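PDB 5E2C: Xaa-Pro dipeptidase from Mycobacterium tuberculosis, which probably acts as a metal-dependent aminopeptidase of the prolidase family, represented here by its N-terminal domain alone, without the peptidase domain. Local coordinates for residues A[9-12]-A[13-17]; A[26-29]-A[30-34]. All coordinates share one frame; numbering follows the deposited sequence. Where two conformers were deposited one is given.

Both contacts are local ones at the C-terminal ends of helices, and they follow one another along the chain. Interaction 1 (9-12 with 13-17) closes helix 3-14, after which strand 19-22 enters the mixed sheet; interaction 2 (26-29 with 30-34) closes helix 25-32, which follows that strand. Their centres lie about 19 Å apart and their nearest atoms about 7 Å, with no direct touch. Each helix is left through a glycine with positive phi, Gly16 or Gly33. Arg4 and Arg5, near the start of helix 3-14, bond to carbonyls at the end of helix 25-32, so the two helices flanking strand 19-22 in sequence are also joined in space within the creatinase/prolidase N-terminal domain.

Interaction 1 of 2, residues A[9-12]-A[13-17]; sequences KAQI and AASGL
Ile12 and Leu17 meet on the buried side of the end of helix 3-14, where CG2 of Ile12 lies 3.7 Å from CB of Leu17. A branch methyl of Ile12 thus meets the root of the Leu17 side chain, while the other branch of Ile12 carries CD1 away from Leu17. Around them, Val43 and Ala45 pack on Ile12, and Ala122 on Leu17.

The backbone holds this pair in place. Leu17 N donates to Ile12 O at 3.1 Å, and Gly16 N bonds back to Ala13 O at 3.0 Å. With the positive phi of Gly16, these two bonds form a Schellman motif.

On the more exposed side, Ser15 folds back over the last turn. Its hydroxyl lies beside its own backbone N (chi1 -68°) and donates to Gln11 O at 3.0 Å. Ser15 N reaches the same Gln11 O at 2.9 Å, and the two donors approach from opposite faces of the carbonyl plane. Gln11 bends at chi2 (54°), which carries its amide forward, toward the helix end, with NE2 3.7 Å from CB of Ala14. Lys9 extends away from this group, its NZ bonded to the carbonyls of Asp46 and Arg48.

Chemically, the apolar contact of Ile12 with Leu17 contrasts with the polar grip of Ser15 on Gln11 O. Ile12 O and Ala13 O, near the helix end, are met by the Schellman bonds, and the serine hydroxyl adds a second bond to Gln11 O.

Interaction 2 of 2, residues A[26-29]-A[30-34]; sequences INVR and YLSGF
Val28 and Ser32 form the tight part of this helix end. The Ser32 hydroxyl donates to Val28 O at 2.8 Å, coming from above the carbonyl plane, 48° out of it. With chi1 at 74°, OG sits between the backbone N and the carbonyl carbon of its own residue, a position from which it can also accept from Phe34 N at 3.0 Å. That second bond makes an ST turn, with one oxygen linking the last helical turn to the chain that leaves it. Ser32 N adds a weak bond to Val28 O. Gly33, at positive phi, turns the chain out of the helix and donates to Arg29 O at 2.8 Å.

Leu31 packs closely too, its CG 3.2 Å from Asn27 O. The root of Arg29 is likewise close to the outgoing chain, with CA 3.3 Å from Phe34 O in a CA-H...O contact and CG 3.7 Å from the same oxygen. Between Val28 and Phe34 the fit is more relaxed: CG1 of Val28, anti to its backbone N (chi1 170°), comes up to the edge of the phenyl ring near its plane, 4.4 Å from CD2.

The loose part is the solvent side, where the exposed Arg29 side chain is modelled in two conformers, consistent with a mobile end. Tyr30, partly exposed, turns its ring away from this exit and makes a cation-pi contact with Arg130.

Helix 25-32 lies against the sheet, with Asn27, Val28 and Leu31 on Ile22 of strand 19-22. Asn27 ND2 bonds to Glu96 and Glu127. Val28 and Phe34 reach Leu52 of strand 51-54, and Phe34 also touches Ala62 and Gln65 of helix 59-65.

Interaction 1 of 2, residues A[9-12]-A[13-17]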
loop_
_atom_site.group_PDB
_atom_site.type_symbol
_atom_site.label_atom_id
_atom_site.label_comp_id
_atom_site.label_asym_id
_atom_site.label_seq_id
_atom_site.Cartn_x
_atom_site.Cartn_y
_atom_site.Cartn_z
ATOM N N LYS A 9 -1.490 12.151 20.872
ATOM C CA LYS A 9 -1.490 11.177 21.969
ATOM C C LYS A 9 -2.890 10.982 22.531
ATOM O O LYS A 9 -3.292 9.858 22.796
ATOM C CB LYS A 9 -0.541 11.591 23.087
ATOM C CG LYS A 9 0.912 11.539 22.663
ATOM C CD LYS A 9 1.828 11.799 23.843
ATOM C CE LYS A 9 3.277 11.708 23.409
ATOM N NZ LYS A 9 4.175 11.524 24.560
ATOM N N ALA A 10 -3.634 12.066 22.685
ATOM C CA ALA A 10 -4.999 11.964 23.187
ATOM C C ALA A 10 -5.863 11.127 22.247
ATOM O O ALA A 10 -6.686 10.318 22.694
ATOM C CB ALA A 10 -5.604 13.351 23.369
ATOM N N GLN A 11 -5.698 11.322 20.944
ATOM C CA GLN A 11 -6.472 10.551 19.975
ATOM C C GLN A 11 -6.027 9.081 19.901
ATOM O O GLN A 11 -6.858 8.177 19.748
ATOM C CB GLN A 11 -6.427 11.186 18.588
ATOM C CG GLN A 11 -7.496 10.624 17.669
ATOM C CD GLN A 11 -8.879 10.743 18.289
ATOM O OE1 GLN A 11 -9.320 11.843 18.603
ATOM N NE2 GLN A 11 -9.551 9.601 18.508
ATOM N N ILE A 12 -4.725 8.848 20.026
ATOM C CA ILE A 12 -4.197 7.502 20.067
ATOM C C ILE A 12 -4.883 6.759 21.229
ATOM O O ILE A 12 -5.409 5.656 21.061
ATOM C CB ILE A 12 -2.652 7.516 20.221
ATOM C CG1 ILE A 12 -2.010 8.085 18.947
ATOM C CG2 ILE A 12 -2.085 6.127 20.476
ATOM C CD1 ILE A 12 -0.512 8.257 19.044
ATOM N N ALA A 13 -4.898 7.388 22.397
ATOM C CA ALA A 13 -5.467 6.757 23.585
ATOM C C ALA A 13 -6.965 6.543 23.421
ATOM O O ALA A 13 -7.492 5.477 23.779
ATOM C CB ALA A 13 -5.166 7.589 24.821
ATOM N N ALA A 14 -7.651 7.540 22.869
ATOM C CA ALA A 14 -9.095 7.448 22.627
ATOM C C ALA A 14 -9.468 6.336 21.648
ATOM O O ALA A 14 -10.578 5.804 21.704
ATOM C CB ALA A 14 -9.628 8.771 22.110
ATOM N N SER A 15 -8.541 6.000 20.748
ATOM C CA SER A 15 -8.758 4.959 19.758
ATOM C C SER A 15 -8.381 3.573 20.297
ATOM O O SER A 15 -8.463 2.580 19.572
ATOM C CB SER A 15 -7.930 5.258 18.506
ATOM O OG SER A 15 -8.417 6.409 17.855
ATOM N N GLY A 16 -7.958 3.499 21.554
ATOM C CA GLY A 16 -7.585 2.222 22.172
ATOM C C GLY A 16 -6.221 1.697 21.751
ATOM O O GLY A 16 -5.951 0.498 21.859
ATOM N N LEU A 17 -5.352 2.595 21.285
ATOM C CA LEU A 17 -3.990 2.237 20.884
ATOM C C LEU A 17 -2.962 2.673 21.924
ATOM O O LEU A 17 -3.189 3.627 22.666
ATOM C CB LEU A 17 -3.635 2.906 19.545
ATOM C CG LEU A 17 -4.611 2.720 18.384
ATOM C CD1 LEU A 17 -4.290 3.704 17.260
ATOM C CD2 LEU A 17 -4.555 1.286 17.906
#

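Interaction 2 of 2, residues A[26-29]-A[30-34]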
loop_
_atom_site.group_PDB
_atom_site.type_symbol
_atom_site.label_atom_id
_atom_site.label_comp_id
_atom_site.label_asym_id
_atom_site.label_seq_id
_atom_site.Cartn_x
_atom_site.Cartn_y
_atom_site.Cartn_z
ATOM N N ILE A 26 3.097 13.595 4.584
ATOM C CA ILE A 26 2.353 14.785 4.977
ATOM C C ILE A 26 2.161 14.782 6.487
ATOM O O ILE A 26 2.346 15.785 7.147
ATOM C CB ILE A 26 0.977 14.868 4.264
ATOM C CG1 ILE A 26 1.171 15.035 2.759
ATOM C CG2 ILE A 26 0.158 16.028 4.810
ATOM C CD1 ILE A 26 -0.109 14.873 1.951
ATOM N N ASN A 27 1.804 13.631 7.045
ATOM C CA ASN A 27 1.590 13.538 8.477
ATOM C C ASN A 27 2.873 13.548 9.298
ATOM O O ASN A 27 2.901 14.067 10.432
ATOM C CB ASN A 27 0.754 12.295 8.769
ATOM C CG ASN A 27 -0.655 12.438 8.250
ATOM O OD1 ASN A 27 -1.140 13.563 8.013
ATOM N ND2 ASN A 27 -1.324 11.319 8.069
ATOM N N VAL A 28 3.924 12.951 8.751
ATOM C CA VAL A 28 5.232 12.986 9.401
ATOM C C VAL A 28 5.673 14.450 9.514
ATOM O O VAL A 28 6.074 14.900 10.585
ATOM C CB VAL A 28 6.280 12.169 8.626
ATOM C CG1 VAL A 28 7.674 12.405 9.171
ATOM C CG2 VAL A 28 5.978 10.676 8.666
ATOM N N ARG A 29 5.568 15.178 8.406
ATOM C CA ARG A 29 5.938 16.588 8.383
ATOM C C ARG A 29 5.114 17.403 9.390
ATOM O O ARG A 29 5.662 18.222 10.138
ATOM C CB ARG A 29 5.769 17.146 6.968
ATOM C CG ARG A 29 6.398 18.509 6.753
ATOM C CD ARG A 29 6.385 18.899 5.282
ATOM N NE ARG A 29 5.028 19.117 4.785
ATOM C CZ ARG A 29 4.422 18.368 3.864
ATOM N NH1 ARG A 29 5.043 17.328 3.315
ATOM N NH2 ARG A 29 3.184 18.662 3.494
ATOM N N TYR A 30 3.803 17.159 9.423
ATOM C CA TYR A 30 2.895 17.877 10.333
ATOM C C TYR A 30 3.309 17.709 11.795
ATOM O O TYR A 30 3.331 18.679 12.567
ATOM C CB TYR A 30 1.459 17.392 10.122
ATOM C CG TYR A 30 0.452 18.062 11.002
ATOM C CD1 TYR A 30 0.073 19.374 10.768
ATOM C CD2 TYR A 30 -0.104 17.395 12.087
ATOM C CE1 TYR A 30 -0.847 20.001 11.583
ATOM C CE2 TYR A 30 -1.042 18.011 12.904
ATOM C CZ TYR A 30 -1.396 19.320 12.652
ATOM O OH TYR A 30 -2.310 19.942 13.463
ATOM N N LEU A 31 3.681 16.479 12.160
ATOM C CA LEU A 31 3.995 16.142 13.521
ATOM C C LEU A 31 5.424 16.408 13.969
ATOM O O LEU A 31 5.672 16.456 15.161
ATOM C CB LEU A 31 3.697 14.648 13.767
ATOM C CG LEU A 31 2.221 14.278 13.586
ATOM C CD1 LEU A 31 2.095 12.766 13.493
ATOM C CD2 LEU A 31 1.387 14.820 14.722
ATOM N N SER A 32 6.356 16.527 13.032
ATOM C CA SER A 32 7.774 16.579 13.389
ATOM C C SER A 32 8.530 17.751 12.775
ATOM O O SER A 32 9.617 18.059 13.228
ATOM C CB SER A 32 8.466 15.297 12.956
ATOM O OG SER A 32 8.641 15.272 11.546
ATOM N N GLY A 33 7.990 18.357 11.734
ATOM C CA GLY A 33 8.718 19.387 10.984
ATOM C C GLY A 33 9.715 18.828 9.973
ATOM O O GLY A 33 10.319 19.579 9.194
ATOM N N PHE A 34 9.865 17.513 9.930
ATOM C CA PHE A 34 10.807 16.881 8.999
ATOM C C PHE A 34 10.172 16.701 7.624
ATOM O O PHE A 34 9.089 16.129 7.511
ATOM C CB PHE A 34 11.255 15.529 9.542
ATOM C CG PHE A 34 12.156 14.778 8.618
ATOM C CD1 PHE A 34 13.423 15.261 8.332
ATOM C CD2 PHE A 34 11.734 13.608 8.009
ATOM C CE1 PHE A 34 14.273 14.571 7.488
ATOM C CE2 PHE A 34 12.577 12.911 7.149
ATOM C CZ PHE A 34 13.848 13.395 6.887
#